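Local coordinates for phosphonate monoester hydrolase (PDB 4UPK), which belongs to the sulfatase family within the alkaline phosphatase clan, a group of alpha/beta proteins, and assembles as four chains, at residues A[76-81]-A[390-395]; A[38-43]-A[84-89]; A[94-99]-A[430-435]. One frame throughout, in Å; residues are numbered along the deposited sequence.

Contact 1. Residues A[76-81]-A[390-395]; sequences YSVTNP and ESIDLM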
loop_
_atom_site.group_PDB
_atom_site.type_symbol
_atom_site.label_atom_id
_atom_site.label_comp_id
_atom_site.label_asym_id
_atom_site.label_seq_id
_atom_site.Cartn_x
_atom_site.Cartn_y
_atom_site.Cartn_z
ATOM N N TYR A 76 -3.245 3.277 -36.265
ATOM C CA TYR A 76 -4.269 2.323 -35.867
ATOM C C TYR A 76 -4.400 2.173 -34.380
ATOM O O TYR A 76 -3.404 2.161 -33.668
ATOM C CB TYR A 76 -3.983 0.943 -36.516
ATOM C CG TYR A 76 -4.096 0.953 -38.024
ATOM C CD1 TYR A 76 -3.039 1.385 -38.822
ATOM C CD2 TYR A 76 -5.265 0.546 -38.660
ATOM C CE1 TYR A 76 -3.177 1.508 -40.207
ATOM C CE2 TYR A 76 -5.392 0.617 -40.053
ATOM C CZ TYR A 76 -4.340 1.096 -40.819
ATOM O OH TYR A 76 -4.420 1.169 -42.193
ATOM N N SER A 77 -5.650 2.028 -33.911
ATOM C CA SER A 77 -5.946 1.728 -32.511
ATOM C C SER A 77 -5.430 0.277 -32.266
ATOM O O SER A 77 -5.592 -0.564 -33.152
ATOM C CB SER A 77 -7.451 1.803 -32.271
ATOM O OG SER A 77 -7.727 1.489 -30.918
ATOM N N VAL A 78 -4.774 -0.005 -31.122
ATOM C CA VAL A 78 -4.254 -1.348 -30.826
ATOM C C VAL A 78 -5.314 -2.241 -30.195
ATOM O O VAL A 78 -5.096 -3.443 -30.010
ATOM C CB VAL A 78 -2.914 -1.373 -30.036
ATOM C CG1 VAL A 78 -1.881 -0.455 -30.665
ATOM C CG2 VAL A 78 -3.119 -1.043 -28.553
ATOM N N THR A 79 -6.460 -1.660 -29.843
ATOM C CA THR A 79 -7.549 -2.431 -29.255
ATOM C C THR A 79 -8.871 -1.741 -29.361
ATOM O O THR A 79 -8.917 -0.570 -29.699
ATOM C CB THR A 79 -7.219 -3.008 -27.858
ATOM O OG1 THR A 79 -8.225 -3.952 -27.489
ATOM C CG2 THR A 79 -7.069 -1.948 -26.811
ATOM N N ASN A 80 -9.938 -2.473 -29.046
ATOM C CA ASN A 80 -11.304 -1.993 -29.075
ATOM C C ASN A 80 -12.183 -2.771 -28.059
ATOM O O ASN A 80 -11.844 -3.918 -27.691
ATOM C CB ASN A 80 -11.867 -2.132 -30.493
ATOM C CG ASN A 80 -11.938 -0.836 -31.234
ATOM O OD1 ASN A 80 -12.444 0.151 -30.721
ATOM N ND2 ASN A 80 -11.515 -0.833 -32.481
ATOM N N PRO A 81 -13.295 -2.160 -27.576
ATOM C CA PRO A 81 -13.816 -0.816 -27.890
ATOM C C PRO A 81 -13.216 0.314 -27.052
ATOM O O PRO A 81 -12.042 0.264 -26.715
ATOM C CB PRO A 81 -15.338 -0.993 -27.794
ATOM C CG PRO A 81 -15.557 -2.256 -26.962
ATOM C CD PRO A 81 -14.193 -2.847 -26.640
ATOM N N GLU A 390 0.963 3.313 -33.979
ATOM C CA GLU A 390 -0.019 2.713 -33.092
ATOM C C GLU A 390 -0.437 3.676 -32.005
ATOM O O GLU A 390 0.323 4.568 -31.648
ATOM C CB GLU A 390 0.549 1.416 -32.500
ATOM C CG GLU A 390 0.648 0.297 -33.523
ATOM C CD GLU A 390 1.250 -0.995 -33.041
ATOM O OE1 GLU A 390 1.730 -1.015 -31.891
ATOM O OE2 GLU A 390 1.252 -1.984 -33.808
ATOM N N SER A 391 -1.656 3.480 -31.468
ATOM C CA SER A 391 -2.249 4.333 -30.430
ATOM C C SER A 391 -1.396 4.405 -29.153
ATOM O O SER A 391 -1.437 5.402 -28.431
ATOM C CB SER A 391 -3.671 3.868 -30.124
ATOM O OG SER A 391 -3.675 2.528 -29.664
ATOM N N ILE A 392 -0.606 3.340 -28.896
ATOM C CA ILE A 392 0.298 3.199 -27.752
ATOM C C ILE A 392 1.551 4.079 -27.860
ATOM O O ILE A 392 2.266 4.232 -26.880
ATOM C CB ILE A 392 0.640 1.705 -27.519
ATOM C CG1 ILE A 392 1.326 1.074 -28.761
ATOM C CG2 ILE A 392 -0.609 0.940 -27.081
ATOM C CD1 ILE A 392 2.066 -0.210 -28.489
ATOM N N ASP A 393 1.794 4.673 -29.050
ATOM C CA ASP A 393 2.925 5.565 -29.327
ATOM C C ASP A 393 2.699 7.000 -28.831
ATOM O O ASP A 393 3.630 7.801 -28.838
ATOM C CB ASP A 393 3.214 5.596 -30.841
ATOM C CG ASP A 393 3.615 4.279 -31.470
ATOM O OD1 ASP A 393 4.007 3.340 -30.713
ATOM O OD2 ASP A 393 3.550 4.178 -32.710
ATOM N N LEU A 394 1.475 7.329 -28.399
ATOM C CA LEU A 394 1.150 8.689 -27.969
ATOM C C LEU A 394 1.724 9.063 -26.598
ATOM O O LEU A 394 2.420 10.073 -26.492
ATOM C CB LEU A 394 -0.359 8.937 -28.089
ATOM C CG LEU A 394 -0.893 9.449 -29.439
ATOM C CD1 LEU A 394 -0.555 8.530 -30.593
ATOM C CD2 LEU A 394 -2.390 9.580 -29.387
ATOM N N MET A 395 1.479 8.229 -25.566
ATOM C CA MET A 395 2.014 8.431 -24.214
ATOM C C MET A 395 3.560 8.620 -24.249
ATOM O O MET A 395 4.021 9.636 -23.728
ATOM C CB MET A 395 1.570 7.305 -23.227
ATOM C CG MET A 395 2.533 7.096 -22.065
ATOM S SD MET A 395 1.810 6.123 -20.760
ATOM C CE MET A 395 2.994 6.349 -19.454
HETATM O O HOH W 1 -6.038 2.210 -28.460
#

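Contact 2. Residues A[38-43]-A[84-89]; sequences FIIIDQ and PSRASI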
loop_
_atom_site.group_PDB
_atom_site.type_symbol
_atom_site.label_atom_id
_atom_site.label_comp_id
_atom_site.label_asym_id
_atom_site.label_seq_id
_atom_site.Cartn_x
_atom_site.Cartn_y
_atom_site.Cartn_z
ATOM N N PHE A 38 -3.817 17.612 -25.336
ATOM C CA PHE A 38 -4.159 16.291 -25.829
ATOM C C PHE A 38 -5.664 16.184 -26.073
ATOM O O PHE A 38 -6.452 16.084 -25.120
ATOM C CB PHE A 38 -3.648 15.228 -24.836
ATOM C CG PHE A 38 -3.679 13.781 -25.274
ATOM C CD1 PHE A 38 -3.963 13.436 -26.597
ATOM C CD2 PHE A 38 -3.372 12.765 -24.378
ATOM C CE1 PHE A 38 -3.986 12.101 -27.000
ATOM C CE2 PHE A 38 -3.399 11.431 -24.780
ATOM C CZ PHE A 38 -3.686 11.111 -26.095
ATOM N N ILE A 39 -6.064 16.248 -27.375
ATOM C CA ILE A 39 -7.473 16.131 -27.770
ATOM C C ILE A 39 -7.705 14.756 -28.379
ATOM O O ILE A 39 -6.965 14.350 -29.282
ATOM C CB ILE A 39 -8.026 17.259 -28.720
ATOM C CG1 ILE A 39 -7.753 18.663 -28.178
ATOM C CG2 ILE A 39 -9.562 17.058 -29.029
ATOM C CD1 ILE A 39 -8.094 19.785 -29.199
ATOM N N ILE A 40 -8.779 14.084 -27.908
ATOM C CA ILE A 40 -9.243 12.797 -28.396
ATOM C C ILE A 40 -10.719 12.931 -28.778
ATOM O O ILE A 40 -11.570 13.232 -27.925
ATOM C CB ILE A 40 -8.979 11.596 -27.406
ATOM C CG1 ILE A 40 -7.472 11.431 -27.100
ATOM C CG2 ILE A 40 -9.596 10.277 -27.957
ATOM C CD1 ILE A 40 -7.131 10.376 -26.080
ATOM N N ILE A 41 -11.003 12.723 -30.071
ATOM C CA ILE A 41 -12.353 12.743 -30.622
ATOM C C ILE A 41 -12.772 11.263 -30.606
ATOM O O ILE A 41 -12.004 10.418 -31.041
ATOM C CB ILE A 41 -12.394 13.360 -32.066
ATOM C CG1 ILE A 41 -11.871 14.808 -32.091
ATOM C CG2 ILE A 41 -13.813 13.301 -32.676
ATOM C CD1 ILE A 41 -11.464 15.317 -33.515
ATOM N N ASP A 42 -13.948 10.946 -30.058
ATOM C CA ASP A 42 -14.434 9.576 -30.035
ATOM C C ASP A 42 -15.099 9.263 -31.403
ATOM O O ASP A 42 -15.885 10.079 -31.930
ATOM C CB ASP A 42 -15.451 9.388 -28.894
ATOM C CG ASP A 42 -15.465 8.025 -28.226
ATOM O OD1 ASP A 42 -15.858 7.046 -28.887
ATOM O OD2 ASP A 42 -15.141 7.949 -27.013
ATOM N N GLN A 43 -14.732 8.094 -31.983
ATOM C CA GLN A 43 -15.298 7.474 -33.187
ATOM C C GLN A 43 -15.095 8.147 -34.542
ATOM O O GLN A 43 -15.753 7.734 -35.489
ATOM C CB GLN A 43 -16.775 7.085 -32.947
ATOM C CG GLN A 43 -17.084 5.620 -33.169
ATOM C CD GLN A 43 -18.179 5.081 -32.272
ATOM O OE1 GLN A 43 -19.308 4.854 -32.697
ATOM N NE2 GLN A 43 -17.866 4.831 -31.014
ATOM N N PRO A 84 -11.085 -0.517 -23.515
ATOM C CA PRO A 84 -9.758 -1.076 -23.869
ATOM C C PRO A 84 -8.873 -0.128 -24.699
ATOM O O PRO A 84 -7.666 0.011 -24.437
ATOM C CB PRO A 84 -10.112 -2.334 -24.676
ATOM C CG PRO A 84 -11.451 -2.737 -24.155
ATOM C CD PRO A 84 -12.176 -1.451 -23.863
ATOM N N SER A 85 -9.479 0.528 -25.706
ATOM C CA SER A 85 -8.781 1.453 -26.586
ATOM C C SER A 85 -8.302 2.723 -25.880
ATOM O O SER A 85 -7.264 3.242 -26.252
ATOM C CB SER A 85 -9.627 1.770 -27.802
ATOM O OG SER A 85 -8.817 2.414 -28.763
ATOM N N ARG A 86 -9.019 3.189 -24.845
ATOM C CA ARG A 86 -8.626 4.312 -23.979
ATOM C C ARG A 86 -7.529 3.868 -22.997
ATOM O O ARG A 86 -6.557 4.599 -22.805
ATOM C CB ARG A 86 -9.846 4.872 -23.220
ATOM C CG ARG A 86 -9.775 6.348 -22.876
ATOM C CD ARG A 86 -9.459 7.242 -24.049
ATOM N NE ARG A 86 -10.497 7.207 -25.074
ATOM C CZ ARG A 86 -11.409 8.153 -25.249
ATOM N NH1 ARG A 86 -11.458 9.196 -24.434
ATOM N NH2 ARG A 86 -12.277 8.067 -26.240
ATOM N N ALA A 87 -7.645 2.631 -22.441
ATOM C CA ALA A 87 -6.634 2.050 -21.549
ATOM C C ALA A 87 -5.243 1.918 -22.247
ATOM O O ALA A 87 -4.224 2.258 -21.669
ATOM C CB ALA A 87 -7.124 0.730 -20.983
ATOM N N SER A 88 -5.230 1.563 -23.518
ATOM C CA SER A 88 -4.015 1.448 -24.339
ATOM C C SER A 88 -3.364 2.784 -24.645
ATOM O O SER A 88 -2.148 2.888 -24.585
ATOM C CB SER A 88 -4.341 0.729 -25.650
ATOM O OG SER A 88 -4.380 -0.677 -25.490
ATOM N N ILE A 89 -4.160 3.791 -25.016
ATOM C CA ILE A 89 -3.718 5.160 -25.319
ATOM C C ILE A 89 -3.126 5.828 -24.074
ATOM O O ILE A 89 -2.038 6.429 -24.139
ATOM C CB ILE A 89 -4.891 5.974 -25.947
ATOM C CG1 ILE A 89 -5.151 5.486 -27.388
ATOM C CG2 ILE A 89 -4.650 7.504 -25.908
ATOM C CD1 ILE A 89 -6.562 5.911 -28.062
#

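Contact 3. Residues A[94-99]-A[430-435]; sequences YAMNHR and YSFSEL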
loop_
_atom_site.group_PDB
_atom_site.type_symbol
_atom_site.label_atom_id
_atom_site.label_comp_id
_atom_site.label_asym_id
_atom_site.label_seq_id
_atom_site.Cartn_x
_atom_site.Cartn_y
_atom_site.Cartn_z
ATOM N N TYR A 94 -0.166 -2.561 -24.918
ATOM C CA TYR A 94 -1.108 -3.392 -25.659
ATOM C C TYR A 94 -2.119 -3.956 -24.628
ATOM O O TYR A 94 -1.776 -4.081 -23.458
ATOM C CB TYR A 94 -0.370 -4.558 -26.347
ATOM C CG TYR A 94 0.504 -4.141 -27.512
ATOM C CD1 TYR A 94 -0.056 -3.692 -28.704
ATOM C CD2 TYR A 94 1.888 -4.296 -27.462
ATOM C CE1 TYR A 94 0.741 -3.352 -29.795
ATOM C CE2 TYR A 94 2.698 -3.929 -28.534
ATOM C CZ TYR A 94 2.122 -3.461 -29.702
ATOM O OH TYR A 94 2.931 -3.075 -30.746
ATOM N N ALA A 95 -3.345 -4.259 -25.057
ATOM C CA ALA A 95 -4.392 -4.846 -24.230
ATOM C C ALA A 95 -3.909 -6.162 -23.605
ATOM O O ALA A 95 -4.377 -6.482 -22.515
ATOM C CB ALA A 95 -5.652 -5.080 -25.066
ATOM N N MET A 96 -2.976 -6.928 -24.284
ATOM C CA MET A 96 -2.399 -8.189 -23.770
ATOM C C MET A 96 -1.569 -7.941 -22.513
ATOM O O MET A 96 -1.384 -8.836 -21.707
ATOM C CB MET A 96 -1.615 -8.993 -24.847
ATOM C CG MET A 96 -0.439 -8.268 -25.485
ATOM S SD MET A 96 0.251 -9.226 -26.859
ATOM C CE MET A 96 1.487 -8.091 -27.431
ATOM N N ASN A 97 -1.118 -6.703 -22.337
ATOM C CA ASN A 97 -0.341 -6.277 -21.190
ATOM C C ASN A 97 -1.173 -5.534 -20.132
ATOM O O ASN A 97 -1.115 -5.902 -18.941
ATOM C CB ASN A 97 0.881 -5.479 -21.651
ATOM C CG ASN A 97 1.892 -6.367 -22.338
ATOM O OD1 ASN A 97 1.992 -7.559 -22.057
ATOM N ND2 ASN A 97 2.649 -5.824 -23.262
ATOM N N HIS A 98 -1.965 -4.517 -20.556
ATOM C CA HIS A 98 -2.752 -3.742 -19.577
ATOM C C HIS A 98 -3.938 -4.533 -18.977
ATOM O O HIS A 98 -4.342 -4.305 -17.833
ATOM C CB HIS A 98 -3.116 -2.340 -20.096
ATOM C CG HIS A 98 -4.090 -2.267 -21.234
ATOM N ND1 HIS A 98 -5.346 -2.812 -21.140
ATOM C CD2 HIS A 98 -4.007 -1.565 -22.387
ATOM C CE1 HIS A 98 -5.985 -2.456 -22.246
ATOM N NE2 HIS A 98 -5.215 -1.709 -23.030
ATOM N N ARG A 99 -4.454 -5.484 -19.773
ATOM C CA ARG A 99 -5.508 -6.456 -19.453
ATOM C C ARG A 99 -6.926 -5.929 -19.178
ATOM O O ARG A 99 -7.799 -6.690 -18.775
ATOM C CB ARG A 99 -5.012 -7.576 -18.488
ATOM C CG ARG A 99 -3.881 -8.463 -19.077
ATOM C CD ARG A 99 -4.290 -9.359 -20.268
ATOM N NE ARG A 99 -5.248 -10.389 -19.856
ATOM C CZ ARG A 99 -6.183 -10.905 -20.634
ATOM N NH1 ARG A 99 -6.286 -10.529 -21.899
ATOM N NH2 ARG A 99 -6.993 -11.839 -20.170
ATOM N N TYR A 430 4.733 -3.447 -39.465
ATOM C CA TYR A 430 3.366 -3.936 -39.379
ATOM C C TYR A 430 2.720 -3.300 -38.149
ATOM O O TYR A 430 3.427 -2.869 -37.245
ATOM C CB TYR A 430 3.342 -5.487 -39.249
ATOM C CG TYR A 430 3.989 -6.011 -37.991
ATOM C CD1 TYR A 430 3.275 -6.091 -36.797
ATOM C CD2 TYR A 430 5.325 -6.388 -37.978
ATOM C CE1 TYR A 430 3.880 -6.534 -35.621
ATOM C CE2 TYR A 430 5.939 -6.838 -36.812
ATOM C CZ TYR A 430 5.212 -6.914 -35.634
ATOM O OH TYR A 430 5.842 -7.338 -34.483
ATOM N N SER A 431 1.387 -3.281 -38.092
ATOM C CA SER A 431 0.664 -2.797 -36.915
ATOM C C SER A 431 -0.107 -3.973 -36.301
ATOM O O SER A 431 -0.365 -4.991 -36.953
ATOM C CB SER A 431 -0.235 -1.603 -37.248
ATOM O OG SER A 431 -1.302 -1.979 -38.104
ATOM N N PHE A 432 -0.413 -3.856 -35.025
ATOM C CA PHE A 432 -1.056 -4.921 -34.283
ATOM C C PHE A 432 -2.270 -4.414 -33.460
ATOM O O PHE A 432 -2.152 -3.444 -32.697
ATOM C CB PHE A 432 0.016 -5.578 -33.374
ATOM C CG PHE A 432 -0.463 -6.715 -32.517
ATOM C CD1 PHE A 432 -0.486 -8.016 -33.011
ATOM C CD2 PHE A 432 -0.846 -6.498 -31.200
ATOM C CE1 PHE A 432 -0.890 -9.072 -32.209
ATOM C CE2 PHE A 432 -1.244 -7.551 -30.398
ATOM C CZ PHE A 432 -1.283 -8.829 -30.911
ATOM N N SER A 433 -3.403 -5.106 -33.583
ATOM C CA SER A 433 -4.625 -4.792 -32.835
ATOM C C SER A 433 -5.203 -6.035 -32.174
ATOM O O SER A 433 -4.970 -7.137 -32.634
ATOM C CB SER A 433 -5.680 -4.131 -33.730
ATOM O OG SER A 433 -5.160 -2.955 -34.319
ATOM N N GLU A 434 -5.949 -5.851 -31.095
ATOM C CA GLU A 434 -6.591 -6.923 -30.345
ATOM C C GLU A 434 -8.063 -6.602 -30.057
ATOM O O GLU A 434 -8.459 -5.434 -29.972
ATOM C CB GLU A 434 -5.866 -7.173 -29.011
ATOM C CG GLU A 434 -4.485 -7.779 -29.136
ATOM C CD GLU A 434 -3.832 -8.013 -27.792
ATOM O OE1 GLU A 434 -4.133 -9.045 -27.152
ATOM O OE2 GLU A 434 -3.141 -7.091 -27.309
ATOM N N LEU A 435 -8.863 -7.652 -29.867
ATOM C CA LEU A 435 -10.278 -7.520 -29.522
ATOM C C LEU A 435 -10.627 -8.680 -28.623
ATOM O O LEU A 435 -9.915 -9.678 -28.610
ATOM C CB LEU A 435 -11.150 -7.523 -30.814
ATOM C CG LEU A 435 -12.618 -7.076 -30.701
ATOM C CD1 LEU A 435 -12.738 -5.560 -30.589
ATOM C CD2 LEU A 435 -13.418 -7.545 -31.919
HETATM O O HOH W 2 -3.259 -4.377 -28.140
#

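Contact 1. Residues A[76-81]-A[390-395]
Glu390 and Val78 meet where two parallel strands end, and the glutamate passes Val78 CG1 from CB as far as OE1, the two side chains crossing at about a right angle. Glu390 CB sits 3.6 Å from Val78 CG1, Glu390 CG follows at 3.9 Å, and Glu390 CD and OE1 remain within 4.0 Å of the same carbon. The extended chain (chi2 178°) carries CG and CD past the methyl before the carboxylate arrives at its polar partners outside this contact, Tyr94 OH for OE1 and the backbone N of Phe432 for OE2. The other valine branch is turned to Ile392, and Val78 CG2 touches Ile392 CG2 at 3.5 Å.

Between these apolar contacts Ser391 does the polar work. Ser391 N donates to Tyr76 O over 3.1 Å along a rather bent line, 137° at the hydrogen; this bond, with the one between Tyr76 and Thr389, forms the parallel bridge that pairs Tyr76 with Glu390. The serine side chain then takes over from the backbone: Val78 N donates to Ser391 OG at 3.1 Å, a straighter bond of 154°. A water joins Ser391 OG to Ser77 OG, and Ser77 OG in turn donates to Thr79 O and bonds with Ser85 of the following helix. Both chains thus leave the sheet still tied to each other, one into the loop before helix 82-91 and the other through a 3-10 turn into helix 394-402, a strand-end junction of the large mixed sheet in this alpha/beta fold.

Contact 2. Residues A[38-43]-A[84-89]
Ile40 CG2 lies over the centre of one face of the Arg86 guanidinium, 3.8 Å above its plane, so the charged group is laid flat against a strand methyl. Asp42 reaches the same group obliquely: its carboxylate plane is turned 47° from that of the guanidinium, and Asp42 OD2 forms a salt bridge with Arg86 NH2 at 3.0 Å. The other flat group, the Phe38 ring, receives Ile89 CG2 at its edge, near the ring plane, 3.7 Å from Phe38 CZ.

Arg86 arrives at this position by curling. The bend at chi2 (52°) and a like one at chi3 bring the guanidinium back from the helix surface, past Ile40, which runs in the opposite direction. Two acidic residues then hold it, Asp42 through NH2 and Asp347 through NE, so its rotation is fixed by charge as well as by the methyl on its face. Asp42 OD2 has a further partner in Tyr130 OH.

Pro84, Ser85 and Arg86 supply the Pro-Ser-Arg of the C-x-P-S-R signature of sulfatases, which opens helix 82-91 and lies, in relatives, at the active site. This helix packs on strand 35-41, an inner strand flanked in parallel by 234-239 and 340-346; the two local axes run nearly antiparallel, at 161°, and are 12.3 Å apart at their closest.

Further along the helix the chemistry turns apolar. Ile89 CG2 rests against both Phe38 CZ and Ile40 CD1, which touch each other, and lies 3.8 Å from Ile40 CD1. Phe38 also stacks on His236 of the adjoining strand, and both Phe38 and Ile40 touch Thr345 of strand 340-346.

Contact 3. Residues A[94-99]-A[430-435]
The first turn of helix 95-98, with Tyr94 as its N-cap residue, faces strand 431-435, and Ala95 and Glu434 bring the backbones to 6.8 Å between CA atoms. Glu434 bridges the two segments. Its chain, extended beyond CG, carries the carboxylate up to the helix start, where Met96 N donates to Glu434 OE2 at 3.0 Å. The amide meets the oxygen on its syn side, close to the carboxylate plane, although the bond is bent to 136° at the hydrogen. A water takes the preceding amide, accepting from Ala95 N and donating to Glu434 OE2 over 2.8 Å. One carboxylate oxygen therefore serves two amides of the first turn, one directly and one through a water, and the helix end probably favours the negative charge there. Tyr94 O, meanwhile, accepts from both Asn97 N and His98 N.

Beside this polar grip the rings form a T-shaped pair. Phe432 turns its edge toward the face of Tyr94, with centroids 5.5 Å apart and planes at 88°, and Phe432 CD2 comes 3.8 Å from Tyr94 CE1. Farther along the ring, Met96 makes a Met-aromatic contact, its SD 5.2 Å from the Phe432 centroid and placed obliquely. The methionine CB and CG also pack against the Glu434 carboxylate, so the residue borders both the charge and the ring.

Phe432 also touches Ala460 of strand 458-463, the next strand of the four-stranded antiparallel sheet, and Arg513 of helix 499-515, the hydroxyl of Tyr94 being hydrogen-bonded to Glu390; Met96 leans on that helix too and on Met517 of a second subunit, while His98 packs against helix 82-91.

All three contacts are buried. The centre of contact 2 is about 4 Å from the centre of the chain, that of contact 1 about 8 Å and that of contact 3, which borders another subunit, about 14 Å. Helix 82-91 is common ground: it belongs to contact 2, meets contact 1 through Ser85 and contact 3 through Ser88. Glu390 with Tyr94 joins a strand end to the start of helix 95-98, and Ser77 with Ser433 joins the loop after strand 70-76 to strand 431-436. Contact 1 combines a backbone and a serine bond with apolar packing; contact 2 a salt bridge with isoleucine and phenylalanine packing; contact 3 a carboxylate and a water at the start of a helix, beside a T-shaped ring pair.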